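Local structure of dipeptidase AC. Metallo peptidase. MEROPS family M19 (Rhodobacter sphaeroides, 3LY0) at residues Phe55-Pro60 and Leu97-His102; Asp15-Leu20 and Leu104-Ala109. The protein probably acts as a zinc-dependent dipeptidase of family M19, whose two-zinc site here binds a phosphinate mimic of the dipeptide L-Ala-D-Ala. All coordinates share one frame; numbering follows the deposited sequence.

Contact 1. Residues Phe55-Pro60 and Leu97-His102; sequences FAIYVP and LAMAGH. With LY0 ((2R)-3-[(R)-[(1R)-1-aminoethyl](hydroxy)phosphoryl]-2-methylpropanoic acid), chain C.
Met99 reaches from helix 89-109 to the backbone of Tyr58, next to strand 50-57, and its sulfur SD stops 3.1 Å from the carbonyl oxygen Tyr58 O. The oxygen lies almost on the extension of the CG-SD bond (CG-SD-O angle about 174°), the direction from which a carbonyl can approach the electron-poor side of a divalent sulfur. The chain is extended as far as SD and then bends (chi3 81°), which lays the methyl CE beside the same peptide, 3.4 Å from Tyr58 O. Nearer the helix, Ile57 and Met99 lie alongside each other, each pointing back toward the other's backbone, with Ile57 CG2 4.0 Å from Met99 CB. Ile57 CG1 stands anti to its carbonyl carbon (chi1 -65°), which carries CD1 to Ala100, 3.9 Å from Ala100 CB. This sulfur and aliphatic patch is buried and closed further by Leu17 of helix 16-22. The other flank of the helix is looser: Leu97 points away from the strand into an exposed position, and Gly101 is partly exposed. On the side away from the helix, the Tyr58 ring faces the active site. LY0 N1 lies over one ring face, 3.4 Å from Tyr58 CD2, its nearest ring atom, while Pro60 N lies over the centre of the opposite face; Tyr58 OH is hydrogen-bonded to His65 ND1. Strand and helix run nearly antiparallel, their local axes 8.7 Å apart, as expected of a barrel strand and the helix outside it. Tyr58 N and Tyr58 O are buried without hydrogen-bond partners, so the polarisable sulfur probably offers the carbonyl a weak compensation, behind a residue that lines the inhibitor pocket.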
# COMPACT_ATOMS: atom_id res chain seq x y z
N PHE A 55 4.59 -6.19 -0.44
CA PHE A 55 4.41 -6.54 -1.84
C PHE A 55 2.97 -7.01 -2.06
O PHE A 55 2.59 -8.07 -1.58
CB PHE A 55 5.42 -7.61 -2.26
CG PHE A 55 6.82 -7.08 -2.40
CD1 PHE A 55 7.35 -6.81 -3.66
CD2 PHE A 55 7.59 -6.82 -1.28
CE1 PHE A 55 8.63 -6.27 -3.79
CE2 PHE A 55 8.87 -6.28 -1.40
CZ PHE A 55 9.38 -6.02 -2.65
N ALA A 56 2.20 -6.19 -2.75
CA ALA A 56 0.78 -6.44 -2.91
C ALA A 56 0.47 -7.47 -3.98
O ALA A 56 1.00 -7.43 -5.09
CB ALA A 56 0.05 -5.14 -3.23
N ILE A 57 -0.41 -8.39 -3.60
CA ILE A 57 -1.10 -9.27 -4.53
C ILE A 57 -2.44 -8.60 -4.80
O ILE A 57 -3.28 -8.49 -3.91
CB ILE A 57 -1.32 -10.65 -3.90
CG1 ILE A 57 0.02 -11.35 -3.65
CG2 ILE A 57 -2.27 -11.51 -4.75
CD1 ILE A 57 -0.07 -12.52 -2.72
N TYR A 58 -2.63 -8.13 -6.03
CA TYR A 58 -3.83 -7.39 -6.41
C TYR A 58 -4.34 -7.97 -7.72
O TYR A 58 -3.57 -8.13 -8.66
CB TYR A 58 -3.50 -5.90 -6.54
CG TYR A 58 -4.19 -5.18 -7.68
CD1 TYR A 58 -5.52 -4.77 -7.57
CD2 TYR A 58 -3.52 -4.89 -8.85
CE1 TYR A 58 -6.15 -4.12 -8.61
CE2 TYR A 58 -4.13 -4.23 -9.89
CZ TYR A 58 -5.45 -3.85 -9.77
OH TYR A 58 -6.05 -3.18 -10.82
N VAL A 59 -5.63 -8.30 -7.76
CA VAL A 59 -6.22 -8.94 -8.93
C VAL A 59 -6.86 -7.88 -9.82
O VAL A 59 -7.82 -7.22 -9.42
CB VAL A 59 -7.30 -9.98 -8.50
CG1 VAL A 59 -7.99 -10.57 -9.73
CG2 VAL A 59 -6.68 -11.06 -7.65
N PRO A 60 -6.31 -7.68 -11.03
CA PRO A 60 -6.89 -6.65 -11.91
C PRO A 60 -8.24 -7.04 -12.50
O PRO A 60 -8.49 -8.21 -12.77
CB PRO A 60 -5.86 -6.52 -13.04
CG PRO A 60 -4.61 -7.16 -12.51
CD PRO A 60 -5.06 -8.23 -11.57
N LEU A 97 -2.78 -16.82 -6.67
CA LEU A 97 -1.74 -17.85 -6.60
C LEU A 97 -0.57 -17.54 -7.52
O LEU A 97 0.58 -17.75 -7.14
CB LEU A 97 -2.31 -19.24 -6.91
CG LEU A 97 -3.19 -19.88 -5.84
CD1 LEU A 97 -3.70 -21.22 -6.33
CD2 LEU A 97 -2.43 -20.05 -4.53
N ALA A 98 -0.84 -17.05 -8.72
CA ALA A 98 0.24 -16.69 -9.64
C ALA A 98 1.14 -15.64 -9.00
O ALA A 98 2.36 -15.76 -9.02
CB ALA A 98 -0.32 -16.19 -10.97
N MET A 99 0.54 -14.61 -8.42
CA MET A 99 1.34 -13.52 -7.87
C MET A 99 2.09 -13.96 -6.61
O MET A 99 3.26 -13.62 -6.42
CB MET A 99 0.44 -12.30 -7.62
CG MET A 99 -0.24 -11.80 -8.92
SD MET A 99 -1.40 -10.40 -8.74
CE MET A 99 -0.26 -9.02 -8.72
N ALA A 100 1.43 -14.72 -5.74
CA ALA A 100 2.13 -15.27 -4.57
C ALA A 100 3.29 -16.17 -5.01
O ALA A 100 4.34 -16.16 -4.39
CB ALA A 100 1.16 -16.06 -3.68
N GLY A 101 3.08 -16.92 -6.09
CA GLY A 101 4.12 -17.77 -6.64
C GLY A 101 5.32 -16.99 -7.16
O GLY A 101 6.47 -17.40 -7.00
N HIS A 102 5.06 -15.84 -7.78
CA HIS A 102 6.14 -14.96 -8.23
C HIS A 102 6.92 -14.39 -7.04
O HIS A 102 8.14 -14.24 -7.12
CB HIS A 102 5.60 -13.80 -9.07
CG HIS A 102 5.14 -14.20 -10.43
ND1 HIS A 102 5.94 -14.90 -11.31
CD2 HIS A 102 3.96 -13.99 -11.08
CE1 HIS A 102 5.28 -15.11 -12.43
NE2 HIS A 102 4.08 -14.57 -12.32
P LY0 C . -3.24 0.65 -6.63
C1 LY0 C . -3.94 -0.56 -9.05
N1 LY0 C . -2.83 -1.92 -7.30
C2 LY0 C . -2.94 -0.61 -7.92
C4 LY0 C . -2.98 2.34 -7.31
C5 LY0 C . -4.08 3.32 -7.02
C6 LY0 C . -4.50 3.32 -5.58
C7 LY0 C . -3.85 4.70 -7.60
O31 LY0 C . -2.27 0.33 -5.52
O32 LY0 C . -4.70 0.47 -6.09
O61 LY0 C . -5.66 3.94 -5.23
O62 LY0 C . -3.84 2.73 -4.71

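Contact 2. Residues Asp15-Leu20 and Leu104-Ala109; sequences DFLLRL and LWMERA. With ZN (zinc ion), chain D; LY0 ((2R)-3-[(R)-[(1R)-1-aminoethyl](hydroxy)phosphoryl]-2-methylpropanoic acid), chain C.
Asp15 OD2 binds the zinc ion at 2.2 Å, and OD1 of the same carboxylate chelates it too. LY0 N1 and LY0 O31 occupy two further positions on the metal, and His13 and Glu139 complete the site. Beyond this aspartate, Phe16, Leu17 and Leu20 present an apolar flank to Met106 of helix 89-109. Met106 SD approaches the edge of the Phe16 ring, in its plane and 5.1 Å from the ring centroid, a Met-aromatic contact. Phe16 CG is anti to the backbone N (chi1 -180°), which extends the ring to the methionine, and the bend at Met106 chi3 (58°) brings CE to 3.9 Å from Phe16 CD1. The same sulfur meets Leu17 CD2 at 3.8 Å and Leu20 CD1 at 3.9 Å, while Leu20 CD1 also touches the Trp105 ring at CZ3. With an alanine in place of Met106, the Phe16 edge and the methyl ends of Leu17 and Leu20 would probably be left without their shared partner, and a gap is likely to open between the helices. The axes of 16-20 and 104-109 cross almost at right angles (87°), 12.3 Å apart, so long side chains bridge the interval. Helix 27-32 packs on Phe16 and Leu20 through Ile30, and Phe114 of strand 114-116 borders Met106.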
# COMPACT_ATOMS: atom_id res chain seq x y z
N ASP A 15 3.30 -2.50 -6.12
CA ASP A 15 2.68 -3.44 -7.04
C ASP A 15 3.66 -4.04 -8.03
O ASP A 15 3.30 -4.36 -9.16
CB ASP A 15 1.52 -2.75 -7.76
CG ASP A 15 0.39 -2.40 -6.82
OD1 ASP A 15 -0.25 -3.32 -6.27
OD2 ASP A 15 0.14 -1.20 -6.61
N PHE A 16 4.91 -4.22 -7.61
CA PHE A 16 5.88 -4.88 -8.47
C PHE A 16 5.39 -6.23 -8.98
O PHE A 16 5.68 -6.60 -10.12
CB PHE A 16 7.21 -5.05 -7.74
CG PHE A 16 8.26 -5.70 -8.58
CD1 PHE A 16 8.64 -7.01 -8.32
CD2 PHE A 16 8.85 -5.02 -9.64
CE1 PHE A 16 9.61 -7.63 -9.09
CE2 PHE A 16 9.81 -5.63 -10.42
CZ PHE A 16 10.20 -6.94 -10.14
N LEU A 17 4.66 -6.98 -8.16
CA LEU A 17 4.20 -8.30 -8.59
C LEU A 17 3.31 -8.23 -9.83
O LEU A 17 3.24 -9.17 -10.61
CB LEU A 17 3.47 -9.03 -7.45
CG LEU A 17 4.36 -9.49 -6.29
CD1 LEU A 17 3.49 -9.98 -5.15
CD2 LEU A 17 5.33 -10.60 -6.74
N LEU A 18 2.62 -7.10 -10.02
CA LEU A 18 1.78 -6.97 -11.20
C LEU A 18 2.63 -7.02 -12.46
O LEU A 18 2.19 -7.51 -13.51
CB LEU A 18 0.97 -5.67 -11.13
CG LEU A 18 -0.09 -5.45 -12.20
CD1 LEU A 18 -1.23 -6.45 -12.07
CD2 LEU A 18 -0.63 -4.02 -12.09
N ARG A 19 3.86 -6.53 -12.37
CA ARG A 19 4.73 -6.56 -13.54
C ARG A 19 5.17 -7.97 -13.88
O ARG A 19 5.34 -8.30 -15.05
CB ARG A 19 5.91 -5.61 -13.35
CG ARG A 19 5.43 -4.15 -13.46
CD ARG A 19 6.52 -3.14 -13.18
NE ARG A 19 7.70 -3.41 -13.97
CZ ARG A 19 8.93 -3.13 -13.57
NH1 ARG A 19 9.13 -2.56 -12.38
NH2 ARG A 19 9.96 -3.43 -14.35
N LEU A 20 5.33 -8.80 -12.86
CA LEU A 20 5.66 -10.20 -13.10
C LEU A 20 4.44 -10.96 -13.63
O LEU A 20 4.58 -11.82 -14.50
CB LEU A 20 6.23 -10.87 -11.85
CG LEU A 20 7.50 -10.18 -11.32
CD1 LEU A 20 8.12 -10.95 -10.17
CD2 LEU A 20 8.54 -9.97 -12.45
N LEU A 104 7.42 -15.79 -4.06
CA LEU A 104 8.31 -16.83 -3.55
C LEU A 104 9.46 -17.05 -4.52
O LEU A 104 10.62 -17.24 -4.10
CB LEU A 104 7.58 -18.15 -3.28
CG LEU A 104 6.64 -18.20 -2.08
CD1 LEU A 104 6.25 -19.64 -1.78
CD2 LEU A 104 7.27 -17.56 -0.86
N TRP A 105 9.15 -17.06 -5.81
CA TRP A 105 10.18 -17.17 -6.83
C TRP A 105 11.24 -16.06 -6.69
O TRP A 105 12.43 -16.33 -6.82
CB TRP A 105 9.60 -17.18 -8.24
CG TRP A 105 10.68 -17.03 -9.24
CD1 TRP A 105 11.48 -18.01 -9.73
CD2 TRP A 105 11.15 -15.80 -9.81
NE1 TRP A 105 12.41 -17.47 -10.60
CE2 TRP A 105 12.22 -16.12 -10.66
CE3 TRP A 105 10.75 -14.46 -9.69
CZ2 TRP A 105 12.91 -15.15 -11.40
CZ3 TRP A 105 11.43 -13.50 -10.43
CH2 TRP A 105 12.50 -13.85 -11.26
N MET A 106 10.82 -14.83 -6.42
CA MET A 106 11.76 -13.71 -6.27
C MET A 106 12.82 -14.03 -5.21
O MET A 106 14.00 -13.72 -5.37
CB MET A 106 11.03 -12.41 -5.89
CG MET A 106 10.24 -11.75 -7.01
SD MET A 106 9.07 -10.45 -6.44
CE MET A 106 10.19 -9.29 -5.58
N GLU A 107 12.38 -14.63 -4.12
CA GLU A 107 13.27 -15.01 -3.04
C GLU A 107 14.21 -16.15 -3.46
O GLU A 107 15.40 -16.12 -3.15
CB GLU A 107 12.43 -15.40 -1.83
CG GLU A 107 13.20 -15.80 -0.59
CD GLU A 107 12.24 -16.07 0.56
OE1 GLU A 107 11.20 -16.72 0.31
OE2 GLU A 107 12.52 -15.64 1.69
N ARG A 108 13.70 -17.14 -4.17
CA ARG A 108 14.56 -18.21 -4.66
C ARG A 108 15.62 -17.65 -5.59
O ARG A 108 16.81 -17.95 -5.45
CB ARG A 108 13.75 -19.30 -5.37
CG ARG A 108 12.80 -20.01 -4.42
CD ARG A 108 12.27 -21.33 -4.99
NE ARG A 108 11.59 -21.18 -6.27
CZ ARG A 108 10.32 -20.80 -6.40
NH1 ARG A 108 9.60 -20.55 -5.31
NH2 ARG A 108 9.78 -20.69 -7.60
N ALA A 109 15.19 -16.81 -6.53
CA ALA A 109 16.06 -16.30 -7.59
C ALA A 109 17.13 -15.33 -7.10
O ALA A 109 18.20 -15.20 -7.71
CB ALA A 109 15.21 -15.63 -8.68
ZN ZN D . -1.59 -1.76 -5.33
P LY0 C . -3.24 0.65 -6.63
C1 LY0 C . -3.94 -0.56 -9.05
N1 LY0 C . -2.83 -1.92 -7.30
C2 LY0 C . -2.94 -0.61 -7.92
C4 LY0 C . -2.98 2.34 -7.31
C5 LY0 C . -4.08 3.32 -7.02
C6 LY0 C . -4.50 3.32 -5.58
C7 LY0 C . -3.85 4.70 -7.60
O31 LY0 C . -2.27 0.33 -5.52
O32 LY0 C . -4.70 0.47 -6.09
O61 LY0 C . -5.66 3.94 -5.23
O62 LY0 C . -3.84 2.73 -4.71

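In the fold
From the N terminus, the chain passes through strands 9-11 and 13-14 into residues 15-20, the first half of contact 2. It continues through helices 27-32 and 42-48 to strand 50-57, where residues 55-60 begin contact 1. Helix 89-109 then closes both in succession: residues 97-102 complete contact 1 across 36 intervening residues, and residues 104-109 complete contact 2 across 83. The smaller loop therefore lies wholly within the larger one. Together they fasten one outer helix to a barrel strand and to the short helix following the metal ligand Asp15. The contacts meet where Leu18 packs on Pro60 and Leu17 on Ala56, and both reach the bound inhibitor.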